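Local coordinates for protein STING-associated CdnE c-di-GMP synthase (Flavobacteriaceae, PDB 6WT8) that synthesises the cyclic dinucleotide c-di-GMP and probably acts as the signal-producing nucleotidyltransferase of a bacterial CBASS defence system that senses through STING, at residues A[67-72]-A[189-194]; A[102-107]-A[193-198]; A[171-176]-A[184-189]. All coordinates share one frame; numbering follows the deposited sequence.

Contact 1 (A[67-72]-A[189-194]); sequences KVAANK and TEPERD
Ala69 and Pro191 bring residues 67-72 of helix 60-81 closest to the cis-proline segment before strand 192-204, with their CA atoms 5.9 Å apart. The peptide bond before Pro191 is cis, and the proline ring sits against one side of the helix. Its CD meets Val68 CG1 at 3.7 Å, the two side chains crossing at a slant, while its CG comes 4.0 Å from Ala69 N. The valine reaches the ring because CG1 stands anti to its own backbone N (chi1 170°). Two residues on in the second segment, Arg193 CB meets the methyl carbon CB of Ala69 at 3.7 Å. Beyond this aliphatic root the arginine chain bends at chi2 and chi3 and carries its guanidinium away from Ala69, to Asp104, though the side chain still lies against Tyr62 and Asn65 of the same helix. Val188 of the preceding strand also touches Ala69, widening the apolar patch.

Nearer the solvent the extended chain of Lys72 runs out to the turn, and NZ donates to the backbone oxygen of Glu190 at 2.6 Å. The ammonium stands above the carbonyl plane, 50° out of it, with a C=O...N angle of 130°, so it does not lie on a lone-pair direction. Glu190 leads its carboxylate away, and OE2 remains 5.3 Å from Lys72 NZ; any attraction between the charges would be long-range. The chemistry thus joins helix 60-81 to the turn before strand 192-204 by small apolar contacts and one charged donor that meets a main-chain oxygen, while the Glu190 carboxylate stays apart.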
ATOM      1  N   LYS A  67       8.596 -11.384  -5.030  1.00 15.34           N
ATOM      2  CA  LYS A  67       7.440 -11.967  -5.691  1.00 14.26           C
ATOM      3  C   LYS A  67       7.717 -13.398  -6.129  1.00 16.55           C
ATOM      4  O   LYS A  67       6.821 -14.266  -6.068  1.00 15.93           O
ATOM      5  CB  LYS A  67       7.042 -11.101  -6.906  1.00 16.03           C
ATOM      6  CG  LYS A  67       6.493  -9.692  -6.538  1.00 17.83           C
ATOM      7  CD  LYS A  67       6.278  -8.849  -7.800  1.00 18.80           C
ATOM      8  CE  LYS A  67       5.860  -7.439  -7.401  1.00 20.13           C
ATOM      9  NZ  LYS A  67       5.758  -6.644  -8.707  1.00 22.68           N
ATOM     10  N   VAL A  68       8.949 -13.674  -6.578  1.00 16.50           N
ATOM     11  CA  VAL A  68       9.323 -15.047  -6.941  1.00 16.98           C
ATOM     12  C   VAL A  68       9.280 -15.948  -5.723  1.00 20.21           C
ATOM     13  O   VAL A  68       8.734 -17.072  -5.779  1.00 17.91           O
ATOM     14  CB  VAL A  68      10.724 -15.074  -7.570  1.00 19.13           C
ATOM     15  CG1 VAL A  68      11.227 -16.558  -7.722  1.00 24.04           C
ATOM     16  CG2 VAL A  68      10.712 -14.394  -8.917  1.00 17.77           C
ATOM     17  N   ALA A  69       9.820 -15.469  -4.588  1.00 17.69           N
ATOM     18  CA  ALA A  69       9.775 -16.268  -3.365  1.00 16.12           C
ATOM     19  C   ALA A  69       8.333 -16.585  -2.978  1.00 17.30           C
ATOM     20  O   ALA A  69       8.003 -17.718  -2.624  1.00 16.69           O
ATOM     21  CB  ALA A  69      10.490 -15.563  -2.205  1.00 18.15           C
ATOM     22  N   ALA A  70       7.457 -15.589  -3.033  1.00 15.84           N
ATOM     23  CA  ALA A  70       6.049 -15.839  -2.689  1.00 12.49           C
ATOM     24  C   ALA A  70       5.393 -16.789  -3.694  1.00 16.17           C
ATOM     25  O   ALA A  70       4.585 -17.652  -3.298  1.00 15.06           O
ATOM     26  CB  ALA A  70       5.277 -14.514  -2.640  1.00 14.39           C
ATOM     27  N   ASN A  71       5.782 -16.714  -4.971  1.00 13.90           N
ATOM     28  CA  ASN A  71       5.253 -17.691  -5.939  1.00 15.32           C
ATOM     29  C   ASN A  71       5.682 -19.123  -5.595  1.00 16.86           C
ATOM     30  O   ASN A  71       4.901 -20.081  -5.781  1.00 17.44           O
ATOM     31  CB  ASN A  71       5.733 -17.372  -7.362  1.00 15.01           C
ATOM     32  CG  ASN A  71       5.062 -16.131  -7.952  1.00 19.59           C
ATOM     33  OD1 ASN A  71       4.052 -15.649  -7.458  1.00 20.46           O
ATOM     34  ND2 ASN A  71       5.639 -15.606  -9.046  1.00 22.09           N
ATOM     35  N   LYS A  72       6.930 -19.305  -5.150  1.00 15.09           N
ATOM     36  CA  LYS A  72       7.392 -20.638  -4.756  1.00 16.93           C
ATOM     37  C   LYS A  72       6.585 -21.160  -3.574  1.00 17.85           C
ATOM     38  O   LYS A  72       6.184 -22.340  -3.554  1.00 18.02           O
ATOM     39  CB  LYS A  72       8.878 -20.631  -4.416  1.00 17.95           C
ATOM     40  CG  LYS A  72       9.681 -20.335  -5.659  1.00 24.38           C
ATOM     41  CD  LYS A  72      11.143 -20.529  -5.426  1.00 31.17           C
ATOM     42  CE  LYS A  72      11.894 -20.360  -6.769  1.00 30.94           C
ATOM     43  NZ  LYS A  72      13.341 -20.772  -6.642  1.00 38.18           N
ATOM     44  N   THR A 189      14.529 -20.006   0.608  1.00 27.36           N
ATOM     45  CA  THR A 189      15.982 -19.974   0.453  1.00 32.96           C
ATOM     46  C   THR A 189      16.448 -19.645  -0.947  1.00 28.85           C
ATOM     47  O   THR A 189      17.582 -19.186  -1.095  1.00 34.43           O
ATOM     48  CB  THR A 189      16.632 -21.301   0.865  1.00 35.74           C
ATOM     49  OG1 THR A 189      16.060 -22.369   0.095  1.00 41.08           O
ATOM     50  CG2 THR A 189      16.468 -21.514   2.366  1.00 34.38           C
ATOM     51  N   GLU A 190      15.632 -19.888  -1.970  1.00 27.08           N
ATOM     52  CA  GLU A 190      15.979 -19.528  -3.343  1.00 39.59           C
ATOM     53  C   GLU A 190      14.744 -18.931  -4.001  1.00 30.48           C
ATOM     54  O   GLU A 190      13.797 -19.649  -4.359  1.00 28.53           O
ATOM     55  CB  GLU A 190      16.508 -20.724  -4.132  1.00 43.63           C
ATOM     56  CG  GLU A 190      17.996 -20.919  -3.982  1.00 56.63           C
ATOM     57  CD  GLU A 190      18.420 -22.364  -4.178  1.00 69.22           C
ATOM     58  OE1 GLU A 190      19.196 -22.870  -3.330  1.00 71.24           O
ATOM     59  OE2 GLU A 190      17.976 -22.990  -5.171  1.00 70.08           O
ATOM     60  N   PRO A 191      14.686 -17.604  -4.132  1.00 26.29           N
ATOM     61  CA  PRO A 191      15.635 -16.612  -3.649  1.00 29.56           C
ATOM     62  C   PRO A 191      15.450 -16.397  -2.159  1.00 26.21           C
ATOM     63  O   PRO A 191      14.397 -16.750  -1.649  1.00 24.50           O
ATOM     64  CB  PRO A 191      15.270 -15.362  -4.448  1.00 26.63           C
ATOM     65  CG  PRO A 191      13.814 -15.512  -4.756  1.00 27.21           C
ATOM     66  CD  PRO A 191      13.565 -17.015  -4.885  1.00 24.69           C
ATOM     67  N   GLU A 192      16.471 -15.909  -1.466  1.00 27.09           N
ATOM     68  CA  GLU A 192      16.437 -15.778  -0.014  1.00 27.87           C
ATOM     69  C   GLU A 192      15.580 -14.579   0.380  1.00 24.07           C
ATOM     70  O   GLU A 192      16.059 -13.434   0.372  1.00 24.85           O
ATOM     71  CB  GLU A 192      17.850 -15.637   0.525  1.00 31.05           C
ATOM     72  CG  GLU A 192      17.942 -15.710   2.025  1.00 44.40           C
ATOM     73  CD  GLU A 192      19.388 -15.841   2.499  1.00 62.23           C
ATOM     74  OE1 GLU A 192      19.604 -15.973   3.724  1.00 66.63           O
ATOM     75  OE2 GLU A 192      20.303 -15.810   1.639  1.00 66.10           O
ATOM     76  N   ARG A 193      14.319 -14.850   0.748  1.00 19.79           N
ATOM     77  CA  ARG A 193      13.361 -13.827   1.184  1.00 18.60           C
ATOM     78  C   ARG A 193      12.481 -14.419   2.258  1.00 18.89           C
ATOM     79  O   ARG A 193      12.215 -15.617   2.241  1.00 21.05           O
ATOM     80  CB  ARG A 193      12.431 -13.324   0.073  1.00 18.77           C
ATOM     81  CG  ARG A 193      13.159 -12.749  -1.182  1.00 22.73           C
ATOM     82  CD  ARG A 193      13.917 -11.449  -0.926  1.00 18.12           C
ATOM     83  NE  ARG A 193      13.026 -10.329  -0.569  1.00 17.78           N
ATOM     84  CZ  ARG A 193      13.403  -9.062  -0.439  1.00 18.39           C
ATOM     85  NH1 ARG A 193      14.621  -8.671  -0.752  1.00 20.93           N
ATOM     86  NH2 ARG A 193      12.506  -8.197  -0.000  1.00 18.87           N
ATOM     87  N   ASP A 194      11.984 -13.563   3.177  1.00 19.75           N
ATOM     88  CA  ASP A 194      11.067 -14.016   4.220  1.00 17.39           C
ATOM     89  C   ASP A 194       9.658 -13.580   3.860  1.00 18.08           C
ATOM     90  O   ASP A 194       9.387 -12.387   3.688  1.00 20.31           O
ATOM     91  CB  ASP A 194      11.460 -13.464   5.586  1.00 20.13           C
ATOM     92  CG  ASP A 194      12.897 -13.801   5.950  1.00 27.08           C
ATOM     93  OD1 ASP A 194      13.343 -14.924   5.674  1.00 30.74           O
ATOM     94  OD2 ASP A 194      13.590 -12.915   6.477  1.00 35.07           O
TER

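Contact 2 (A[102-107]-A[193-198]); sequences ENDVDL and RDIDVV
Arg193 grips Asp104 side-on, NE and NH2 both donating to OD1, at 2.9 and 3.1 Å. OD1 lies close to the guanidinium plane, but the carboxylate is turned 67° from that plane: NE arrives on the syn side, NH2 from above. Ser66 also hydrogen-bonds this oxygen. Asp104 OD2 accepts a hydrogen bond from a water that accepts from Asp194 N. A second water bridges the diverging backbones, donating to Val105 O and Asp106 OD1 and accepting from Asp196 N. Asp106 and Asp196 lie side by side, OD1 of the first 4.2 Å from OD2 of the second, with a third water between; Gln90 holds the other oxygen of Asp106, Ser183 and Lys180 that of Asp196, the lysine probably easing the repulsion. Asp104-Val105-Asp106 fits the family's Asp-x-Asp signature, and the close pair Asp106 and Asp196 is consistent with a nucleotidyltransferase active site.

The strands pair in parallel: Leu107 N bonds to Asp196 O at 2.9 Å, and Val198 N to Leu107 O at 2.8 Å. Leu107 CD2 packs on Val197 CG1 at 4.0 Å. Strand 192-204 lies between 106-112 and 184-189, strand 85-90 flanks 106-112, and Glu74 and Leu77 of helix 60-81 pack against Leu107.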
ATOM      1  N   GLU A 102      14.243  -4.729   2.200  1.00 15.92           N
ATOM      2  CA  GLU A 102      13.773  -5.915   2.925  1.00 16.57           C
ATOM      3  C   GLU A 102      12.260  -6.058   2.964  1.00 14.84           C
ATOM      4  O   GLU A 102      11.763  -7.077   3.460  1.00 16.90           O
ATOM      5  CB  GLU A 102      14.293  -5.908   4.373  1.00 19.43           C
ATOM      6  CG  GLU A 102      15.818  -5.843   4.504  1.00 25.39           C
ATOM      7  CD  GLU A 102      16.422  -4.432   4.442  1.00 30.69           C
ATOM      8  OE1 GLU A 102      15.680  -3.404   4.406  1.00 23.71           O
ATOM      9  OE2 GLU A 102      17.694  -4.384   4.466  1.00 26.18           O
ATOM     10  N   ASN A 103      11.493  -5.086   2.507  1.00 15.89           N
ATOM     11  CA  ASN A 103      10.048  -5.264   2.483  1.00 15.15           C
ATOM     12  C   ASN A 103       9.665  -6.334   1.460  1.00 16.27           C
ATOM     13  O   ASN A 103      10.266  -6.454   0.390  1.00 15.61           O
ATOM     14  CB  ASN A 103       9.363  -3.960   2.112  1.00 16.98           C
ATOM     15  CG  ASN A 103       9.545  -2.851   3.107  1.00 23.53           C
ATOM     16  OD1 ASN A 103       9.635  -1.698   2.701  1.00 22.34           O
ATOM     17  ND2 ASN A 103       9.547  -3.165   4.409  1.00 29.37           N
ATOM     18  N   ASP A 104       8.629  -7.113   1.785  1.00 15.02           N
ATOM     19  CA  ASP A 104       8.169  -8.198   0.957  1.00 14.75           C
ATOM     20  C   ASP A 104       6.672  -8.131   0.727  1.00 14.21           C
ATOM     21  O   ASP A 104       5.922  -7.597   1.559  1.00 15.45           O
ATOM     22  CB  ASP A 104       8.482  -9.524   1.649  1.00 14.46           C
ATOM     23  CG  ASP A 104       9.915  -9.875   1.548  1.00 16.01           C
ATOM     24  OD1 ASP A 104      10.346 -10.318   0.464  1.00 16.84           O
ATOM     25  OD2 ASP A 104      10.628  -9.709   2.562  1.00 19.03           O
ATOM     26  N   VAL A 105       6.255  -8.665  -0.429  1.00 14.56           N
ATOM     27  CA  VAL A 105       4.823  -8.982  -0.616  1.00 14.80           C
ATOM     28  C   VAL A 105       4.409  -9.989   0.453  1.00 16.33           C
ATOM     29  O   VAL A 105       5.190 -10.874   0.838  1.00 15.92           O
ATOM     30  CB  VAL A 105       4.461  -9.533  -2.010  1.00 15.61           C
ATOM     31  CG1 VAL A 105       4.776  -8.524  -3.144  1.00 19.95           C
ATOM     32  CG2 VAL A 105       5.190 -10.859  -2.319  1.00 16.63           C
ATOM     33  N   ASP A 106       3.159  -9.884   0.921  1.00 14.82           N
ATOM     34  CA  ASP A 106       2.578 -10.989   1.695  1.00 13.55           C
ATOM     35  C   ASP A 106       1.782 -11.887   0.755  1.00 16.00           C
ATOM     36  O   ASP A 106       1.094 -11.398  -0.168  1.00 16.15           O
ATOM     37  CB  ASP A 106       1.544 -10.514   2.736  1.00 14.47           C
ATOM     38  CG  ASP A 106       2.076  -9.652   3.820  1.00 24.79           C
ATOM     39  OD1 ASP A 106       3.256  -9.709   4.156  1.00 20.13           O
ATOM     40  OD2 ASP A 106       1.243  -8.911   4.412  1.00 21.70           O
ATOM     41  N   LEU A 107       1.833 -13.197   1.004  1.00 13.74           N
ATOM     42  CA  LEU A 107       0.953 -14.113   0.290  1.00 12.98           C
ATOM     43  C   LEU A 107      -0.358 -14.254   1.065  1.00 13.64           C
ATOM     44  O   LEU A 107      -0.343 -14.469   2.289  1.00 15.09           O
ATOM     45  CB  LEU A 107       1.639 -15.481   0.165  1.00 12.79           C
ATOM     46  CG  LEU A 107       0.800 -16.571  -0.563  1.00 16.61           C
ATOM     47  CD1 LEU A 107       1.743 -17.565  -1.186  1.00 24.97           C
ATOM     48  CD2 LEU A 107      -0.127 -17.326   0.429  1.00 18.25           C
ATOM     49  N   ARG A 193      14.319 -14.850   0.748  1.00 19.79           N
ATOM     50  CA  ARG A 193      13.361 -13.827   1.184  1.00 18.60           C
ATOM     51  C   ARG A 193      12.481 -14.419   2.258  1.00 18.89           C
ATOM     52  O   ARG A 193      12.215 -15.617   2.241  1.00 21.05           O
ATOM     53  CB  ARG A 193      12.431 -13.324   0.073  1.00 18.77           C
ATOM     54  CG  ARG A 193      13.159 -12.749  -1.182  1.00 22.73           C
ATOM     55  CD  ARG A 193      13.917 -11.449  -0.926  1.00 18.12           C
ATOM     56  NE  ARG A 193      13.026 -10.329  -0.569  1.00 17.78           N
ATOM     57  CZ  ARG A 193      13.403  -9.062  -0.439  1.00 18.39           C
ATOM     58  NH1 ARG A 193      14.621  -8.671  -0.752  1.00 20.93           N
ATOM     59  NH2 ARG A 193      12.506  -8.197  -0.000  1.00 18.87           N
ATOM     60  N   ASP A 194      11.984 -13.563   3.177  1.00 19.75           N
ATOM     61  CA  ASP A 194      11.067 -14.016   4.220  1.00 17.39           C
ATOM     62  C   ASP A 194       9.658 -13.580   3.860  1.00 18.08           C
ATOM     63  O   ASP A 194       9.387 -12.387   3.688  1.00 20.31           O
ATOM     64  CB  ASP A 194      11.460 -13.464   5.586  1.00 20.13           C
ATOM     65  CG  ASP A 194      12.897 -13.801   5.950  1.00 27.08           C
ATOM     66  OD1 ASP A 194      13.343 -14.924   5.674  1.00 30.74           O
ATOM     67  OD2 ASP A 194      13.590 -12.915   6.477  1.00 35.07           O
ATOM     68  N   ILE A 195       8.747 -14.541   3.718  1.00 16.34           N
ATOM     69  CA  ILE A 195       7.401 -14.260   3.244  1.00 14.66           C
ATOM     70  C   ILE A 195       6.385 -14.578   4.334  1.00 15.29           C
ATOM     71  O   ILE A 195       6.398 -15.683   4.885  1.00 17.24           O
ATOM     72  CB  ILE A 195       7.087 -15.092   1.995  1.00 14.87           C
ATOM     73  CG1 ILE A 195       8.112 -14.814   0.877  1.00 16.76           C
ATOM     74  CG2 ILE A 195       5.672 -14.879   1.506  1.00 17.19           C
ATOM     75  CD1 ILE A 195       8.169 -13.352   0.390  1.00 17.95           C
ATOM     76  N   ASP A 196       5.489 -13.630   4.622  1.00 13.34           N
ATOM     77  CA  ASP A 196       4.357 -13.903   5.507  1.00 15.73           C
ATOM     78  C   ASP A 196       3.194 -14.478   4.715  1.00 15.42           C
ATOM     79  O   ASP A 196       2.857 -13.978   3.648  1.00 15.32           O
ATOM     80  CB  ASP A 196       3.879 -12.630   6.211  1.00 16.01           C
ATOM     81  CG  ASP A 196       4.638 -12.320   7.481  1.00 31.71           C
ATOM     82  OD1 ASP A 196       4.599 -13.116   8.470  1.00 30.66           O
ATOM     83  OD2 ASP A 196       5.291 -11.256   7.480  1.00 37.89           O
ATOM     84  N   VAL A 197       2.574 -15.534   5.259  1.00 14.11           N
ATOM     85  CA  VAL A 197       1.428 -16.220   4.666  1.00 11.76           C
ATOM     86  C   VAL A 197       0.212 -15.920   5.528  1.00 13.86           C
ATOM     87  O   VAL A 197       0.181 -16.303   6.702  1.00 14.48           O
ATOM     88  CB  VAL A 197       1.693 -17.737   4.597  1.00 15.34           C
ATOM     89  CG1 VAL A 197       0.472 -18.482   4.182  1.00 15.60           C
ATOM     90  CG2 VAL A 197       2.866 -18.026   3.637  1.00 18.07           C
ATOM     91  N   VAL A 198      -0.762 -15.231   4.943  1.00 13.77           N
ATOM     92  CA  VAL A 198      -1.986 -14.790   5.608  1.00 14.56           C
ATOM     93  C   VAL A 198      -3.118 -15.691   5.145  1.00 13.38           C
ATOM     94  O   VAL A 198      -3.219 -15.985   3.952  1.00 15.39           O
ATOM     95  CB  VAL A 198      -2.231 -13.320   5.216  1.00 15.86           C
ATOM     96  CG1 VAL A 198      -3.460 -12.766   5.871  1.00 18.93           C
ATOM     97  CG2 VAL A 198      -0.980 -12.509   5.627  1.00 17.63           C
TER
HETATM   98  O   HOH W   1      12.994 -10.885   2.756  1.00 21.87           O
HETATM   99  O   HOH W   2       5.576 -10.912   3.541  1.00 18.27           O
HETATM  100  O   HOH W   3       3.774  -8.964   7.011  1.00 46.15           O

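Contact 3 (A[171-176]-A[184-189]); sequences STYKTV and IYVKVT
Tyr173 and Val186 pack together at the base of a beta hairpin, whose first arm follows helix 154-172 and whose second is strand 184-189. The tight part is apolar. Val186 CG1 stands over one face of the tyrosine ring, 3.8 Å from its centroid and 24° off the normal, a CH-pi contact; Thr172 CG2 covers the opposite face, so the ring is held between two methyl groups. Val73 of helix 60-81 also touches the ring. Val176 and Val186 form an antiparallel non-hydrogen-bonded pair with CA atoms 4.7 Å apart, and Val176 CA points a C-H at Tyr185 O. Val176 CG1 meets Ile184 CG2 at 3.5 Å, tighter than usual for two carbons, the side chains crossing on a slant.

The solvent side is more polar. Before Val176, a single backbone bond, Lys187 N to Thr175 O at 3.0 Å, ties the arms together. Thr175 and Lys187 run side by side in the same direction. Thr175 CG2, anti to the backbone N, lies against the lysine chain and meets CD at 3.4 Å, a snug exception on this otherwise open side. The lysine then bends at chi3 and chi4 to deliver NZ to Asp194 on the next strand, a salt bridge across the sheet. The loose part lies toward Tyr173, where the backbones separate, their CA atoms widening to 6.9 Å between Tyr173 and Val188, and a water takes the place of a direct bond: it accepts from Thr175 N and donates to Lys187 O at 2.7 Å.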
ATOM      1  N   SER A 171       7.365 -28.768   6.630  1.00 19.09           N
ATOM      2  CA  SER A 171       8.004 -29.927   6.022  1.00 21.03           C
ATOM      3  C   SER A 171       8.818 -29.564   4.790  1.00 24.84           C
ATOM      4  O   SER A 171       9.647 -30.373   4.359  1.00 30.92           O
ATOM      5  CB  SER A 171       6.952 -30.981   5.673  1.00 26.13           C
ATOM      6  OG  SER A 171       6.154 -30.616   4.591  1.00 45.65           O
ATOM      7  N   THR A 172       8.645 -28.360   4.246  1.00 21.34           N
ATOM      8  CA  THR A 172       9.289 -27.882   3.025  1.00 23.12           C
ATOM      9  C   THR A 172      10.460 -26.963   3.314  1.00 25.09           C
ATOM     10  O   THR A 172      11.522 -27.091   2.692  1.00 27.04           O
ATOM     11  CB  THR A 172       8.275 -27.120   2.162  1.00 22.53           C
ATOM     12  OG1 THR A 172       7.180 -27.968   1.832  1.00 26.53           O
ATOM     13  CG2 THR A 172       8.929 -26.584   0.878  1.00 22.69           C
ATOM     14  N   TYR A 173      10.316 -26.082   4.293  1.00 20.27           N
ATOM     15  CA  TYR A 173      11.306 -25.054   4.574  1.00 20.83           C
ATOM     16  C   TYR A 173      11.922 -25.269   5.946  1.00 24.91           C
ATOM     17  O   TYR A 173      11.220 -25.574   6.919  1.00 24.60           O
ATOM     18  CB  TYR A 173      10.662 -23.641   4.495  1.00 21.52           C
ATOM     19  CG  TYR A 173      10.149 -23.320   3.115  1.00 20.85           C
ATOM     20  CD1 TYR A 173      11.030 -22.908   2.110  1.00 21.48           C
ATOM     21  CD2 TYR A 173       8.808 -23.518   2.781  1.00 20.23           C
ATOM     22  CE1 TYR A 173      10.569 -22.655   0.826  1.00 19.98           C
ATOM     23  CE2 TYR A 173       8.331 -23.216   1.470  1.00 17.33           C
ATOM     24  CZ  TYR A 173       9.234 -22.818   0.512  1.00 19.08           C
ATOM     25  OH  TYR A 173       8.759 -22.582  -0.761  1.00 18.77           O
ATOM     26  N   LYS A 174      13.241 -25.093   6.022  1.00 23.20           N
ATOM     27  CA  LYS A 174      13.956 -25.277   7.283  1.00 25.75           C
ATOM     28  C   LYS A 174      13.440 -24.363   8.393  1.00 25.72           C
ATOM     29  O   LYS A 174      13.325 -24.792   9.546  1.00 30.27           O
ATOM     30  CB  LYS A 174      15.452 -25.047   7.059  1.00 30.99           C
ATOM     31  CG  LYS A 174      16.275 -25.178   8.297  1.00 38.58           C
ATOM     32  CD  LYS A 174      17.701 -24.664   8.065  1.00 47.63           C
ATOM     33  CE  LYS A 174      18.584 -24.901   9.279  1.00 54.02           C
ATOM     34  NZ  LYS A 174      19.043 -26.315   9.336  1.00 59.08           N
ATOM     35  N   THR A 175      13.205 -23.080   8.098  1.00 22.13           N
ATOM     36  CA  THR A 175      12.869 -22.106   9.132  1.00 21.82           C
ATOM     37  C   THR A 175      11.504 -21.515   8.824  1.00 22.68           C
ATOM     38  O   THR A 175      11.334 -20.848   7.796  1.00 23.41           O
ATOM     39  CB  THR A 175      13.913 -21.001   9.192  1.00 28.04           C
ATOM     40  OG1 THR A 175      15.188 -21.604   9.411  1.00 35.76           O
ATOM     41  CG2 THR A 175      13.628 -20.021  10.327  1.00 29.42           C
ATOM     42  N   VAL A 176      10.529 -21.819   9.683  1.00 21.43           N
ATOM     43  CA  VAL A 176       9.145 -21.369   9.579  1.00 20.71           C
ATOM     44  C   VAL A 176       8.666 -21.025  10.984  1.00 24.70           C
ATOM     45  O   VAL A 176       8.730 -21.878  11.881  1.00 28.66           O
ATOM     46  CB  VAL A 176       8.230 -22.457   8.989  1.00 20.91           C
ATOM     47  CG1 VAL A 176       6.765 -21.987   8.939  1.00 21.15           C
ATOM     48  CG2 VAL A 176       8.673 -22.825   7.647  1.00 21.03           C
ATOM     49  N   ILE A 184       1.839 -16.959   9.012  1.00 14.44           N
ATOM     50  CA  ILE A 184       2.962 -17.891   9.091  1.00 15.06           C
ATOM     51  C   ILE A 184       4.165 -17.247   8.407  1.00 14.42           C
ATOM     52  O   ILE A 184       4.031 -16.759   7.290  1.00 15.64           O
ATOM     53  CB  ILE A 184       2.605 -19.222   8.408  1.00 14.55           C
ATOM     54  CG1 ILE A 184       1.411 -19.904   9.105  1.00 15.97           C
ATOM     55  CG2 ILE A 184       3.833 -20.194   8.456  1.00 16.91           C
ATOM     56  CD1 ILE A 184       0.762 -20.979   8.171  1.00 18.52           C
ATOM     57  N   TYR A 185       5.330 -17.245   9.037  1.00 17.47           N
ATOM     58  CA  TYR A 185       6.487 -16.557   8.469  1.00 16.51           C
ATOM     59  C   TYR A 185       7.455 -17.601   7.916  1.00 18.27           C
ATOM     60  O   TYR A 185       7.923 -18.465   8.655  1.00 22.01           O
ATOM     61  CB  TYR A 185       7.190 -15.703   9.530  1.00 22.85           C
ATOM     62  CG  TYR A 185       7.987 -14.512   9.006  1.00 29.80           C
ATOM     63  CD1 TYR A 185       7.532 -13.774   7.913  1.00 32.46           C
ATOM     64  CD2 TYR A 185       9.151 -14.105   9.630  1.00 40.22           C
ATOM     65  CE1 TYR A 185       8.236 -12.649   7.438  1.00 36.62           C
ATOM     66  CE2 TYR A 185       9.870 -12.996   9.175  1.00 38.64           C
ATOM     67  CZ  TYR A 185       9.410 -12.268   8.088  1.00 40.03           C
ATOM     68  OH  TYR A 185      10.116 -11.162   7.629  1.00 41.77           O
ATOM     69  N   VAL A 186       7.718 -17.549   6.608  1.00 15.95           N
ATOM     70  CA  VAL A 186       8.500 -18.568   5.916  1.00 18.53           C
ATOM     71  C   VAL A 186       9.817 -17.981   5.457  1.00 19.65           C
ATOM     72  O   VAL A 186       9.823 -16.956   4.771  1.00 18.98           O
ATOM     73  CB  VAL A 186       7.738 -19.112   4.704  1.00 19.00           C
ATOM     74  CG1 VAL A 186       8.548 -20.211   4.042  1.00 21.72           C
ATOM     75  CG2 VAL A 186       6.365 -19.594   5.166  1.00 17.99           C
ATOM     76  N   LYS A 187      10.917 -18.663   5.751  1.00 20.52           N
ATOM     77  CA  LYS A 187      12.209 -18.256   5.189  1.00 20.02           C
ATOM     78  C   LYS A 187      12.416 -19.056   3.911  1.00 17.88           C
ATOM     79  O   LYS A 187      12.773 -20.242   3.954  1.00 20.61           O
ATOM     80  CB  LYS A 187      13.322 -18.471   6.203  1.00 22.45           C
ATOM     81  CG  LYS A 187      13.225 -17.486   7.364  1.00 28.10           C
ATOM     82  CD  LYS A 187      14.505 -17.523   8.200  1.00 35.14           C
ATOM     83  CE  LYS A 187      15.700 -17.004   7.426  1.00 33.94           C
ATOM     84  NZ  LYS A 187      15.601 -15.516   7.296  1.00 40.60           N
ATOM     85  N   VAL A 188      12.177 -18.413   2.758  1.00 18.82           N
ATOM     86  CA  VAL A 188      12.445 -19.050   1.469  1.00 20.25           C
ATOM     87  C   VAL A 188      13.938 -18.962   1.188  1.00 21.96           C
ATOM     88  O   VAL A 188      14.567 -17.956   1.497  1.00 24.19           O
ATOM     89  CB  VAL A 188      11.585 -18.377   0.389  1.00 21.40           C
ATOM     90  CG1 VAL A 188      11.744 -19.048  -0.993  1.00 22.70           C
ATOM     91  CG2 VAL A 188      10.110 -18.349   0.796  1.00 17.53           C
ATOM     92  N   THR A 189      14.529 -20.006   0.608  1.00 27.36           N
ATOM     93  CA  THR A 189      15.982 -19.974   0.453  1.00 32.96           C
ATOM     94  C   THR A 189      16.448 -19.645  -0.947  1.00 28.85           C
ATOM     95  O   THR A 189      17.582 -19.186  -1.095  1.00 34.43           O
ATOM     96  CB  THR A 189      16.632 -21.301   0.865  1.00 35.74           C
ATOM     97  OG1 THR A 189      16.060 -22.369   0.095  1.00 41.08           O
ATOM     98  CG2 THR A 189      16.468 -21.514   2.366  1.00 34.38           C
TER
HETATM   99  O   HOH W   4      14.158 -21.968   5.522  1.00 25.56           O

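How the contacts relate
The three contacts cluster on one side of the chain's centre, their centres about 9 to 11 Å apart, and all reach one mixed sheet. Along the chain, 171-176 with 184-189 is a short-range hairpin nested inside the long loops closed by contacts 1 and 2. These two share Arg193 and Asp194 and end on strand 192-204, next to 184-189 in sequence and in the sheet. Helix 60-81 packs against the sheet: Ala70 of contact 1 touches Val105 and Leu107 of contact 2, and Ala69 touches Ile195. Hairpin, central strand and helix thus touch one another, and the carboxylates of contact 2, probably in the catalytic region, lie on the same sheet.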